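Local coordinates for protein beta-lactamase Mb2281c (Mycobacterium bovis, PDB 3I7J) that probably hydrolyses beta-lactam or related amide or ester bonds through an active-site serine of the serine beta-lactamase and penicillin-binding protein fold, at residues L82-D87 against R97-Y102; L76-G81 against N198-G203; V41-V46 against F224-Q229. One frame throughout, in Å; residues are numbered along the deposited sequence.

Contact 1: L82-D87 against R97-Y102; sequences LAMHSD and RMYSNY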
ATOM      1  N   LEU A  82      -8.966  -3.223 -16.553  1.00 20.00           N
ATOM      2  CA  LEU A  82      -8.850  -4.651 -16.322  1.00 14.30           C
ATOM      3  C   LEU A  82      -9.752  -5.109 -15.177  1.00 18.01           C
ATOM      4  O   LEU A  82     -10.020  -4.362 -14.233  1.00 15.68           O
ATOM      5  CB  LEU A  82      -7.391  -4.974 -16.009  1.00 25.08           C
ATOM      6  CG  LEU A  82      -6.653  -6.148 -16.647  1.00 27.57           C
ATOM      7  CD1 LEU A  82      -7.124  -6.443 -18.063  1.00 12.41           C
ATOM      8  CD2 LEU A  82      -5.181  -5.794 -16.628  1.00 13.42           C
ATOM      9  N   ALA A  83     -10.214  -6.348 -15.274  1.00 15.18           N
ATOM     10  CA  ALA A  83     -11.081  -6.923 -14.267  1.00 20.53           C
ATOM     11  C   ALA A  83     -10.336  -7.090 -12.955  1.00 21.71           C
ATOM     12  O   ALA A  83      -9.107  -6.988 -12.893  1.00 14.50           O
ATOM     13  CB  ALA A  83     -11.607  -8.280 -14.737  1.00 15.84           C
HETATM   14  N   MSE A  84     -11.095  -7.380 -11.908  1.00 15.62           N
HETATM   15  CA  MSE A  84     -10.547  -7.561 -10.576  1.00 15.83           C
HETATM   16  C   MSE A  84      -9.620  -8.762 -10.420  1.00 16.58           C
HETATM   17  O   MSE A  84      -8.537  -8.637  -9.851  1.00 14.74           O
HETATM   18  CB  MSE A  84     -11.691  -7.687  -9.573  1.00 16.98           C
HETATM   19  CG  MSE A  84     -11.253  -8.205  -8.215  1.00 32.06           C
HETATM   20 SE   MSE A  84     -10.154  -6.938  -7.257  1.00 52.40          SE
HETATM   21  CE  MSE A  84     -11.615  -6.098  -6.242  1.00 32.14           C
ATOM     22  N   HIS A  85     -10.048  -9.915 -10.930  1.00 15.90           N
ATOM     23  CA  HIS A  85      -9.281 -11.146 -10.785  1.00 17.90           C
ATOM     24  C   HIS A  85      -8.699 -11.777 -12.044  1.00 13.91           C
ATOM     25  O   HIS A  85      -7.754 -12.557 -11.956  1.00 20.44           O
ATOM     26  CB  HIS A  85     -10.142 -12.197 -10.074  1.00 16.15           C
ATOM     27  CG  HIS A  85     -10.667 -11.757  -8.746  1.00 26.19           C
ATOM     28  ND1 HIS A  85      -9.856 -11.579  -7.645  1.00 23.43           N
ATOM     29  CD2 HIS A  85     -11.923 -11.447  -8.344  1.00 16.11           C
ATOM     30  CE1 HIS A  85     -10.591 -11.176  -6.624  1.00 26.65           C
ATOM     31  NE2 HIS A  85     -11.847 -11.088  -7.021  1.00 20.23           N
ATOM     32  N   SER A  86      -9.249 -11.458 -13.208  1.00 21.67           N
ATOM     33  CA  SER A  86      -8.746 -12.058 -14.437  1.00 22.68           C
ATOM     34  C   SER A  86      -8.408 -11.053 -15.522  1.00 24.43           C
ATOM     35  O   SER A  86      -8.709  -9.861 -15.415  1.00 16.46           O
ATOM     36  CB  SER A  86      -9.765 -13.058 -14.994  1.00 17.67           C
ATOM     37  OG  SER A  86     -10.955 -12.387 -15.381  1.00 34.46           O
ATOM     38  N   ASP A  87      -7.797 -11.574 -16.582  1.00 31.46           N
ATOM     39  CA  ASP A  87      -7.386 -10.796 -17.743  1.00 31.07           C
ATOM     40  C   ASP A  87      -8.598 -10.430 -18.591  1.00 28.90           C
ATOM     41  O   ASP A  87      -8.593 -10.584 -19.814  1.00 41.85           O
ATOM     42  CB  ASP A  87      -6.393 -11.619 -18.573  1.00 32.43           C
ATOM     43  CG  ASP A  87      -5.866 -10.865 -19.779  1.00 38.70           C
ATOM     44  OD1 ASP A  87      -6.017  -9.623 -19.822  1.00 42.06           O
ATOM     45  OD2 ASP A  87      -5.285 -11.517 -20.677  1.00 45.28           O
ATOM     46  N   ARG A  97     -11.959   3.829 -12.610  1.00 22.38           N
ATOM     47  CA  ARG A  97     -11.063   3.443 -11.553  1.00 15.31           C
ATOM     48  C   ARG A  97     -11.632   2.213 -10.887  1.00 13.01           C
ATOM     49  O   ARG A  97     -12.639   2.297 -10.186  1.00 19.08           O
ATOM     50  CB  ARG A  97     -10.940   4.560 -10.522  1.00 14.64           C
ATOM     51  CG  ARG A  97     -10.205   4.168  -9.252  1.00 15.62           C
ATOM     52  CD  ARG A  97      -9.316   5.317  -8.784  1.00 21.60           C
ATOM     53  NE  ARG A  97      -8.048   5.320  -9.477  1.00 16.42           N
ATOM     54  CZ  ARG A  97      -7.302   6.398  -9.703  1.00 13.80           C
ATOM     55  NH1 ARG A  97      -7.683   7.602  -9.294  1.00  5.52           N
ATOM     56  NH2 ARG A  97      -6.158   6.254 -10.347  1.00 13.06           N
HETATM   57  N   MSE A  98     -11.028   1.059 -11.127  1.00 12.77           N
HETATM   58  CA  MSE A  98     -11.505  -0.128 -10.447  1.00 16.25           C
HETATM   59  C   MSE A  98     -10.345  -0.952  -9.921  1.00 10.40           C
HETATM   60  O   MSE A  98      -9.475  -1.413 -10.665  1.00 12.84           O
HETATM   61  CB  MSE A  98     -12.453  -0.946 -11.334  1.00 17.84           C
HETATM   62  CG  MSE A  98     -11.884  -1.659 -12.525  1.00 34.88           C
HETATM   63 SE   MSE A  98     -13.336  -2.585 -13.530  1.00 55.55          SE
HETATM   64  CE  MSE A  98     -13.818  -1.108 -14.705  1.00 27.43           C
ATOM     65  N   TYR A  99     -10.333  -1.080  -8.603  1.00 11.62           N
ATOM     66  CA  TYR A  99      -9.303  -1.817  -7.894  1.00  8.50           C
ATOM     67  C   TYR A  99      -9.115  -3.165  -8.567  1.00  8.52           C
ATOM     68  O   TYR A  99     -10.092  -3.837  -8.873  1.00 13.62           O
ATOM     69  CB  TYR A  99      -9.734  -2.013  -6.444  1.00 12.94           C
ATOM     70  CG  TYR A  99      -8.680  -2.641  -5.574  1.00  7.52           C
ATOM     71  CD1 TYR A  99      -7.492  -1.965  -5.294  1.00  8.42           C
ATOM     72  CD2 TYR A  99      -8.875  -3.900  -5.010  1.00  7.14           C
ATOM     73  CE1 TYR A  99      -6.526  -2.528  -4.466  1.00 14.14           C
ATOM     74  CE2 TYR A  99      -7.914  -4.472  -4.178  1.00 12.29           C
ATOM     75  CZ  TYR A  99      -6.748  -3.782  -3.910  1.00 10.47           C
ATOM     76  OH  TYR A  99      -5.809  -4.336  -3.077  1.00 15.24           O
ATOM     77  N   SER A 100      -7.867  -3.562  -8.809  1.00 15.02           N
ATOM     78  CA  SER A 100      -7.620  -4.841  -9.467  1.00  7.29           C
ATOM     79  C   SER A 100      -6.375  -5.586  -9.014  1.00 13.55           C
ATOM     80  O   SER A 100      -5.283  -5.014  -8.942  1.00  9.41           O
ATOM     81  CB  SER A 100      -7.540  -4.640 -10.983  1.00 12.43           C
ATOM     82  OG  SER A 100      -7.181  -5.848 -11.632  1.00  9.67           O
ATOM     83  N   ASN A 101      -6.549  -6.868  -8.696  1.00 12.82           N
ATOM     84  CA  ASN A 101      -5.424  -7.713  -8.308  1.00 11.41           C
ATOM     85  C   ASN A 101      -4.681  -8.105  -9.581  1.00 16.24           C
ATOM     86  O   ASN A 101      -3.459  -8.024  -9.632  1.00 11.40           O
ATOM     87  CB  ASN A 101      -5.893  -9.002  -7.630  1.00 16.70           C
ATOM     88  CG  ASN A 101      -6.275  -8.810  -6.167  1.00 22.25           C
ATOM     89  OD1 ASN A 101      -6.820  -9.718  -5.552  1.00 24.95           O
ATOM     90  ND2 ASN A 101      -5.982  -7.638  -5.607  1.00 11.29           N
ATOM     91  N   TYR A 102      -5.423  -8.524 -10.608  1.00  8.95           N
ATOM     92  CA  TYR A 102      -4.793  -8.947 -11.850  1.00 18.70           C
ATOM     93  C   TYR A 102      -4.008  -7.807 -12.492  1.00 13.53           C
ATOM     94  O   TYR A 102      -3.030  -8.047 -13.202  1.00 12.99           O
ATOM     95  CB  TYR A 102      -5.835  -9.519 -12.824  1.00 14.37           C
ATOM     96  CG  TYR A 102      -5.216 -10.166 -14.047  1.00 11.27           C
ATOM     97  CD1 TYR A 102      -5.141  -9.480 -15.255  1.00 10.87           C
ATOM     98  CD2 TYR A 102      -4.628 -11.433 -13.971  1.00 13.48           C
ATOM     99  CE1 TYR A 102      -4.489 -10.028 -16.356  1.00 16.22           C
ATOM    100  CE2 TYR A 102      -3.970 -11.993 -15.072  1.00 18.29           C
ATOM    101  CZ  TYR A 102      -3.903 -11.283 -16.258  1.00 17.22           C
ATOM    102  OH  TYR A 102      -3.236 -11.807 -17.346  1.00 21.83           O
TER
HETATM  103  O   HOH W   1      -8.781  -1.957 -13.329  1.00 10.83           O
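M98, a selenomethionine, lays CG 3.7 Å from L82 O, and a water sits between that carbonyl oxygen and M98 O. Next, the Y99 ring receives M84: the methyl carbon CE comes in near the ring plane, at the edge, 3.7 Å from CD2. The selenium of M84 stands obliquely 5.1 Å from the ring centroid, a Met-aromatic contact for which the long, bent chain of M84 is well suited. The phenol hydroxyl bonds to K43 and S40; together with the sequence Y99-S100-N101 this is consistent with the YxN element of the fold, and Y99 probably belongs to the active site. S100 is the N-cap of helix 101-115: with OG anti to the backbone N (chi1 175°), it donates to A83 O at 2.6 Å and also caps G103 N. M84 O is gripped twice, by N101 N at 2.9 Å in the carbonyl plane and by Y102 N at 3.2 Å, a straighter bond (167°) from above that plane. Finally the Y102 ring lies with one face against the S86-D87 peptide, D87 N over its centre, while D87 CB touches CE1 at 3.3 Å and the branched L82 packs CG against the ring edge at CD1.

Contact 2: L76-G81 against N198-G203; sequences LAHTSG and NDWGLG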
ATOM      1  N   LEU A  76      -0.629   0.618 -12.065  1.00 13.01           N
ATOM      2  CA  LEU A  76      -0.329   1.076 -10.712  1.00 14.81           C
ATOM      3  C   LEU A  76      -1.488   1.826 -10.061  1.00 12.96           C
ATOM      4  O   LEU A  76      -1.713   1.712  -8.852  1.00 12.67           O
ATOM      5  CB  LEU A  76       0.906   1.984 -10.741  1.00 14.24           C
ATOM      6  CG  LEU A  76       2.264   1.291 -10.916  1.00 12.76           C
ATOM      7  CD1 LEU A  76       3.344   2.292 -11.317  1.00  6.24           C
ATOM      8  CD2 LEU A  76       2.625   0.604  -9.614  1.00 13.09           C
ATOM      9  N   ALA A  77      -2.221   2.585 -10.872  1.00  8.01           N
ATOM     10  CA  ALA A  77      -3.339   3.391 -10.393  1.00  5.70           C
ATOM     11  C   ALA A  77      -4.715   2.737 -10.544  1.00 12.60           C
ATOM     12  O   ALA A  77      -5.733   3.366 -10.259  1.00 14.50           O
ATOM     13  CB  ALA A  77      -3.334   4.748 -11.102  1.00  4.84           C
ATOM     14  N   HIS A  78      -4.745   1.486 -10.990  1.00  8.51           N
ATOM     15  CA  HIS A  78      -5.998   0.758 -11.163  1.00 13.93           C
ATOM     16  C   HIS A  78      -6.942   1.422 -12.165  1.00 13.84           C
ATOM     17  O   HIS A  78      -8.142   1.547 -11.912  1.00 11.39           O
ATOM     18  CB  HIS A  78      -6.713   0.597  -9.812  1.00  8.11           C
ATOM     19  CG  HIS A  78      -5.875  -0.069  -8.769  1.00  6.57           C
ATOM     20  ND1 HIS A  78      -5.537  -1.404  -8.828  1.00  9.73           N
ATOM     21  CD2 HIS A  78      -5.251   0.428  -7.675  1.00  5.99           C
ATOM     22  CE1 HIS A  78      -4.737  -1.699  -7.818  1.00  8.28           C
ATOM     23  NE2 HIS A  78      -4.548  -0.605  -7.104  1.00 12.15           N
ATOM     24  N   THR A  79      -6.406   1.858 -13.300  1.00 13.24           N
ATOM     25  CA  THR A  79      -7.240   2.471 -14.325  1.00  9.38           C
ATOM     26  C   THR A  79      -7.077   1.774 -15.676  1.00  9.04           C
ATOM     27  O   THR A  79      -7.497   2.304 -16.700  1.00 14.53           O
ATOM     28  CB  THR A  79      -6.922   3.985 -14.513  1.00 14.37           C
ATOM     29  OG1 THR A  79      -5.579   4.143 -14.992  1.00 11.53           O
ATOM     30  CG2 THR A  79      -7.084   4.740 -13.202  1.00  9.15           C
ATOM     31  N   SER A  80      -6.492   0.579 -15.681  1.00  8.99           N
ATOM     32  CA  SER A  80      -6.277  -0.152 -16.931  1.00 13.75           C
ATOM     33  C   SER A  80      -7.562  -0.692 -17.565  1.00 18.07           C
ATOM     34  O   SER A  80      -7.541  -1.119 -18.717  1.00 15.46           O
ATOM     35  CB  SER A  80      -5.312  -1.320 -16.706  1.00 13.39           C
ATOM     36  OG  SER A  80      -5.922  -2.324 -15.911  1.00 12.62           O
ATOM     37  N   GLY A  81      -8.668  -0.670 -16.821  1.00 15.27           N
ATOM     38  CA  GLY A  81      -9.928  -1.172 -17.341  1.00  8.55           C
ATOM     39  C   GLY A  81      -9.999  -2.676 -17.180  1.00 15.13           C
ATOM     40  O   GLY A  81     -10.955  -3.332 -17.599  1.00 17.31           O
ATOM     41  N   ASN A 198     -12.484   8.247  -5.916  1.00  8.08           N
ATOM     42  CA  ASN A 198     -11.737   7.164  -5.277  1.00 12.81           C
ATOM     43  C   ASN A 198     -10.286   7.323  -5.724  1.00 11.85           C
ATOM     44  O   ASN A 198      -9.781   6.556  -6.528  1.00  9.91           O
ATOM     45  CB  ASN A 198     -12.296   5.793  -5.696  1.00 11.17           C
ATOM     46  CG  ASN A 198     -11.738   4.654  -4.852  1.00  8.91           C
ATOM     47  OD1 ASN A 198     -11.271   4.872  -3.740  1.00  9.17           O
ATOM     48  ND2 ASN A 198     -11.800   3.440  -5.371  1.00  4.13           N
ATOM     49  N   ASP A 199      -9.629   8.342  -5.183  1.00 15.67           N
ATOM     50  CA  ASP A 199      -8.245   8.670  -5.524  1.00  9.17           C
ATOM     51  C   ASP A 199      -7.214   7.595  -5.245  1.00 12.64           C
ATOM     52  O   ASP A 199      -7.245   6.920  -4.213  1.00 11.30           O
ATOM     53  CB  ASP A 199      -7.825   9.940  -4.796  1.00 10.23           C
ATOM     54  CG  ASP A 199      -8.507  11.176  -5.340  1.00 14.77           C
ATOM     55  OD1 ASP A 199      -9.253  11.051  -6.341  1.00 13.02           O
ATOM     56  OD2 ASP A 199      -8.284  12.265  -4.766  1.00  7.09           O
ATOM     57  N   TRP A 200      -6.280   7.456  -6.176  1.00 12.45           N
ATOM     58  CA  TRP A 200      -5.208   6.491  -6.039  1.00  4.98           C
ATOM     59  C   TRP A 200      -3.925   7.106  -6.597  1.00 13.76           C
ATOM     60  O   TRP A 200      -3.963   7.920  -7.523  1.00  9.10           O
ATOM     61  CB  TRP A 200      -5.568   5.204  -6.791  1.00 11.15           C
ATOM     62  CG  TRP A 200      -5.253   3.943  -6.028  1.00  4.65           C
ATOM     63  CD1 TRP A 200      -4.034   3.344  -5.901  1.00 11.11           C
ATOM     64  CD2 TRP A 200      -6.168   3.160  -5.247  1.00 11.51           C
ATOM     65  NE1 TRP A 200      -4.129   2.237  -5.089  1.00  7.86           N
ATOM     66  CE2 TRP A 200      -5.428   2.101  -4.673  1.00  8.90           C
ATOM     67  CE3 TRP A 200      -7.544   3.250  -4.976  1.00  5.28           C
ATOM     68  CZ2 TRP A 200      -6.017   1.137  -3.839  1.00 12.70           C
ATOM     69  CZ3 TRP A 200      -8.127   2.289  -4.146  1.00  6.99           C
ATOM     70  CH2 TRP A 200      -7.360   1.248  -3.588  1.00  7.96           C
ATOM     71  N   GLY A 201      -2.795   6.726  -6.016  1.00  8.31           N
ATOM     72  CA  GLY A 201      -1.515   7.232  -6.478  1.00  8.31           C
ATOM     73  C   GLY A 201      -0.893   6.165  -7.352  1.00  8.31           C
ATOM     74  O   GLY A 201      -1.616   5.460  -8.059  1.00 10.33           O
ATOM     75  N   LEU A 202       0.430   6.036  -7.317  1.00 11.73           N
ATOM     76  CA  LEU A 202       1.105   5.017  -8.116  1.00 10.77           C
ATOM     77  C   LEU A 202       1.272   3.739  -7.307  1.00 12.08           C
ATOM     78  O   LEU A 202       2.387   3.366  -6.938  1.00  8.21           O
ATOM     79  CB  LEU A 202       2.481   5.510  -8.583  1.00 11.35           C
ATOM     80  CG  LEU A 202       2.530   6.629  -9.627  1.00  8.81           C
ATOM     81  CD1 LEU A 202       3.985   7.025  -9.871  1.00  7.37           C
ATOM     82  CD2 LEU A 202       1.887   6.157 -10.915  1.00 11.74           C
ATOM     83  N   GLY A 203       0.160   3.070  -7.022  1.00  9.49           N
ATOM     84  CA  GLY A 203       0.227   1.832  -6.266  1.00  8.84           C
ATOM     85  C   GLY A 203      -0.182   2.023  -4.819  1.00 11.98           C
ATOM     86  O   GLY A 203      -0.478   1.060  -4.116  1.00  9.17           O
TER
HETATM   87  O   HOH W   2      -2.800  -0.249  -4.777  1.00 10.68           O
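The imidazole of H78 stands edge-on above the indole face of W200, in a T-shaped pair whose planes meet at 81° and whose centroids, taken to the five-membered ring, are 4.5 Å apart. CD2 is the leading atom: it hangs over the rim of the indole, 3.3 Å from W200 NE1, so a polarised C-H of H78 meets the electron-rich face. The edge of the imidazole also meets a water lying in its plane. Y99 comes against both rings, and F104 lies nearly parallel to the imidazole. H78 is placed by its backbone, which takes a positive phi of 61° in the Schellman motif that closes helix 72-76; CG lies beside the backbone N, on the side away from the carbonyl carbon, and the ring is thereby carried to the tryptophan.

Nearer the helix, A77 and L76 pack on the turn G201-L202-G203. L202 is the centre of an inverse gamma turn, with a weak bond from G203 N to G201 O. A77 is small enough to bring its CA within 3.6 Å of G201 O. G203 CA approaches L76 O at 3.2 Å as a CA-H...O contact. Glycine suits this place: at its positive phi a CB would be jammed against L202 O, and L76 CD2 crowds the same spot. L76 meets L202 obliquely, CD1 to CD2 at 4.2 Å.

The same water ties the polar atoms together: it accepts from W200 NE1 at 2.8 Å, donates to G203 O at 2.7 Å, and lies 2.9 Å from H78 NE2. In so buried a place, one water thus gives partners to an indole N-H, an imidazole nitrogen and a backbone carbonyl, while the ring contact itself rests on C-H and pi electrons.

Contact 3: V41-V46 against F224-Q229; sequences VTKPLV and FGHFGQ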
ATOM      1  N   VAL A  41      -1.849  -5.399   1.531  1.00 11.17           N
ATOM      2  CA  VAL A  41      -0.837  -4.493   2.042  1.00 11.96           C
ATOM      3  C   VAL A  41       0.420  -4.838   1.237  1.00 17.92           C
ATOM      4  O   VAL A  41       1.467  -4.195   1.357  1.00 17.18           O
ATOM      5  CB  VAL A  41      -0.606  -4.687   3.566  1.00 17.84           C
ATOM      6  CG1 VAL A  41       0.540  -3.802   4.054  1.00  6.99           C
ATOM      7  CG2 VAL A  41      -1.891  -4.317   4.324  1.00 13.54           C
ATOM      8  N   THR A  42       0.296  -5.871   0.407  1.00 11.00           N
ATOM      9  CA  THR A  42       1.376  -6.304  -0.464  1.00 14.37           C
ATOM     10  C   THR A  42       1.582  -5.246  -1.540  1.00  9.99           C
ATOM     11  O   THR A  42       2.710  -4.945  -1.922  1.00 13.22           O
ATOM     12  CB  THR A  42       1.032  -7.632  -1.203  1.00 15.48           C
ATOM     13  OG1 THR A  42       0.983  -8.713  -0.266  1.00 16.45           O
ATOM     14  CG2 THR A  42       2.078  -7.940  -2.287  1.00  6.78           C
ATOM     15  N   LYS A  43       0.483  -4.674  -2.017  1.00 11.24           N
ATOM     16  CA  LYS A  43       0.541  -3.691  -3.092  1.00 10.86           C
ATOM     17  C   LYS A  43       1.545  -2.557  -2.948  1.00  8.28           C
ATOM     18  O   LYS A  43       2.267  -2.262  -3.886  1.00 11.38           O
ATOM     19  CB  LYS A  43      -0.872  -3.156  -3.373  1.00  7.75           C
ATOM     20  CG  LYS A  43      -1.781  -4.231  -3.992  1.00 12.88           C
ATOM     21  CD  LYS A  43      -3.021  -3.667  -4.689  1.00 11.81           C
ATOM     22  CE  LYS A  43      -3.782  -4.770  -5.436  1.00 11.82           C
ATOM     23  NZ  LYS A  43      -4.345  -5.826  -4.522  1.00  7.43           N
ATOM     24  N   PRO A  44       1.619  -1.916  -1.774  1.00 14.44           N
ATOM     25  CA  PRO A  44       2.588  -0.821  -1.631  1.00 11.96           C
ATOM     26  C   PRO A  44       4.024  -1.304  -1.865  1.00 10.76           C
ATOM     27  O   PRO A  44       4.865  -0.561  -2.385  1.00  7.33           O
ATOM     28  CB  PRO A  44       2.354  -0.335  -0.197  1.00  8.61           C
ATOM     29  CG  PRO A  44       0.899  -0.654   0.028  1.00 12.51           C
ATOM     30  CD  PRO A  44       0.789  -2.046  -0.565  1.00  6.31           C
ATOM     31  N   LEU A  45       4.299  -2.551  -1.493  1.00  8.60           N
ATOM     32  CA  LEU A  45       5.636  -3.113  -1.673  1.00 11.59           C
ATOM     33  C   LEU A  45       5.916  -3.314  -3.161  1.00 11.78           C
ATOM     34  O   LEU A  45       6.985  -2.949  -3.661  1.00  9.26           O
ATOM     35  CB  LEU A  45       5.762  -4.450  -0.931  1.00 10.41           C
ATOM     36  CG  LEU A  45       5.603  -4.433   0.593  1.00  7.33           C
ATOM     37  CD1 LEU A  45       5.692  -5.857   1.123  1.00 10.77           C
ATOM     38  CD2 LEU A  45       6.699  -3.573   1.230  1.00 11.53           C
ATOM     39  N   VAL A  46       4.954  -3.895  -3.868  1.00 10.68           N
ATOM     40  CA  VAL A  46       5.105  -4.137  -5.295  1.00 10.37           C
ATOM     41  C   VAL A  46       5.160  -2.806  -6.032  1.00  9.61           C
ATOM     42  O   VAL A  46       5.940  -2.642  -6.975  1.00  9.99           O
ATOM     43  CB  VAL A  46       3.932  -4.995  -5.841  1.00 12.55           C
ATOM     44  CG1 VAL A  46       4.022  -5.118  -7.357  1.00  7.34           C
ATOM     45  CG2 VAL A  46       3.967  -6.378  -5.203  1.00  9.82           C
ATOM     46  N   PHE A 224      -1.696   8.448   2.570  1.00 10.67           N
ATOM     47  CA  PHE A 224      -1.665   7.385   1.564  1.00  8.19           C
ATOM     48  C   PHE A 224      -1.176   6.088   2.211  1.00 12.20           C
ATOM     49  O   PHE A 224      -0.582   6.118   3.287  1.00 10.86           O
ATOM     50  CB  PHE A 224      -0.743   7.787   0.397  1.00  6.38           C
ATOM     51  CG  PHE A 224       0.708   7.942   0.786  1.00 12.19           C
ATOM     52  CD1 PHE A 224       1.568   6.844   0.787  1.00 10.22           C
ATOM     53  CD2 PHE A 224       1.209   9.187   1.166  1.00  8.87           C
ATOM     54  CE1 PHE A 224       2.907   6.984   1.159  1.00 11.80           C
ATOM     55  CE2 PHE A 224       2.546   9.344   1.543  1.00  3.44           C
ATOM     56  CZ  PHE A 224       3.396   8.239   1.537  1.00  8.37           C
ATOM     57  N   GLY A 225      -1.430   4.958   1.551  1.00  6.02           N
ATOM     58  CA  GLY A 225      -1.019   3.674   2.086  1.00  6.09           C
ATOM     59  C   GLY A 225      -1.879   2.553   1.532  1.00 12.33           C
ATOM     60  O   GLY A 225      -2.154   2.515   0.333  1.00 15.20           O
ATOM     61  N   HIS A 226      -2.328   1.646   2.393  1.00 11.21           N
ATOM     62  CA  HIS A 226      -3.140   0.533   1.925  1.00  7.47           C
ATOM     63  C   HIS A 226      -3.559  -0.340   3.100  1.00  9.58           C
ATOM     64  O   HIS A 226      -2.881  -0.373   4.126  1.00  6.24           O
ATOM     65  CB  HIS A 226      -2.305  -0.316   0.953  1.00 12.49           C
ATOM     66  CG  HIS A 226      -3.022  -0.714  -0.301  1.00 10.14           C
ATOM     67  ND1 HIS A 226      -4.066  -1.612  -0.308  1.00  7.05           N
ATOM     68  CD2 HIS A 226      -2.816  -0.369  -1.596  1.00 10.69           C
ATOM     69  CE1 HIS A 226      -4.472  -1.806  -1.551  1.00 10.38           C
ATOM     70  NE2 HIS A 226      -3.730  -1.064  -2.352  1.00  8.96           N
ATOM     71  N   PHE A 227      -4.690  -1.028   2.969  1.00 15.53           N
ATOM     72  CA  PHE A 227      -5.100  -1.964   4.012  1.00 12.91           C
ATOM     73  C   PHE A 227      -5.322  -3.273   3.278  1.00 10.15           C
ATOM     74  O   PHE A 227      -5.327  -3.297   2.045  1.00 10.82           O
ATOM     75  CB  PHE A 227      -6.360  -1.502   4.774  1.00  8.57           C
ATOM     76  CG  PHE A 227      -7.661  -1.773   4.071  1.00 10.59           C
ATOM     77  CD1 PHE A 227      -8.113  -0.928   3.063  1.00 11.92           C
ATOM     78  CD2 PHE A 227      -8.453  -2.858   4.445  1.00 17.54           C
ATOM     79  CE1 PHE A 227      -9.338  -1.154   2.435  1.00 11.07           C
ATOM     80  CE2 PHE A 227      -9.680  -3.096   3.828  1.00 21.87           C
ATOM     81  CZ  PHE A 227     -10.124  -2.241   2.818  1.00 16.48           C
ATOM     82  N   GLY A 228      -5.449  -4.363   4.020  1.00 11.97           N
ATOM     83  CA  GLY A 228      -5.649  -5.659   3.393  1.00 13.55           C
ATOM     84  C   GLY A 228      -6.762  -6.429   4.067  1.00 13.99           C
ATOM     85  O   GLY A 228      -7.095  -6.154   5.221  1.00 12.68           O
ATOM     86  N   GLN A 229      -7.334  -7.391   3.351  1.00 13.91           N
ATOM     87  CA  GLN A 229      -8.428  -8.199   3.879  1.00 16.23           C
ATOM     88  C   GLN A 229      -7.968  -9.144   4.982  1.00 14.32           C
ATOM     89  O   GLN A 229      -8.792  -9.795   5.626  1.00 21.48           O
ATOM     90  CB  GLN A 229      -9.085  -9.011   2.756  1.00 19.99           C
ATOM     91  CG  GLN A 229      -9.824  -8.178   1.703  1.00 33.54           C
ATOM     92  CD  GLN A 229     -11.018  -7.422   2.273  1.00 32.82           C
ATOM     93  OE1 GLN A 229     -11.868  -8.003   2.953  1.00 37.33           O
ATOM     94  NE2 GLN A 229     -11.092  -6.128   1.986  1.00 16.86           N
TER
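K43 and H226 meet through a CH-pi interaction: CB of the lysine sits over the imidazole face, 4.0 Å from the centroid and 29° off its normal. Further along the chain, K43 CD passes 3.6 Å from H226 NE2. A long aliphatic stem suits this place, since it passes along the ring while the amine travels on; the chain runs extended until a bend at chi4 (64°) takes NZ to Y99 OH and G146 O, with a weak bond to S40. NZ itself stays 5.3 Å from H226 NE2.

Van der Waals packing supplies the rest. The rigid ring of P44 crosses H226 at about a right angle, its CG 3.4 Å from H226 CB. V41 reaches the strand with one branch, CG2, which rests 3.6 Å from G228 N; V41 N stands close to where a side chain at G228 would go, which suits glycine.

One polar bond, inside 224-229, sets the turn of the ring. H226 ND1 donates in the ring plane to F227 O at 3.2 Å, almost straight, and this fixes the rotation that presents a ring face to K43 CB. H226-F227-G228 probably occupies the place of the third motif of the family, KTG or HxG, beside the putative S40 and K43 of the SxxK motif.

The axes of helix 42-46 and strand 224-228 approach to 8.0 Å, their directions 136° apart. The strand lies between 232-237, bonded through H226 and I234, and 205-206, bonded through G225 and E205. P44 also touches F159 of helix 153-164, and K43 F104 of helix 101-115.

Contact 3 lies at the core, its centre about 2 Å from the centre of the chain; the centre of buried contact 2 is about 12 Å from it, and that of contact 1, which runs to exposed residues, about 16 Å. The chemistry follows: contact 1 is the polar one, its carbonyls bonded to a helix start, contact 2 adds one buried water to ring and C-H contacts, and contact 3 is ring and aliphatic packing. Contacts 1 and 2 share the loop between helices 72-76 and 101-115, and R97 and M98 probably bond to A77 O and H78 O. Y99, W200 and H226 bring the three together near K43, probably at the active site.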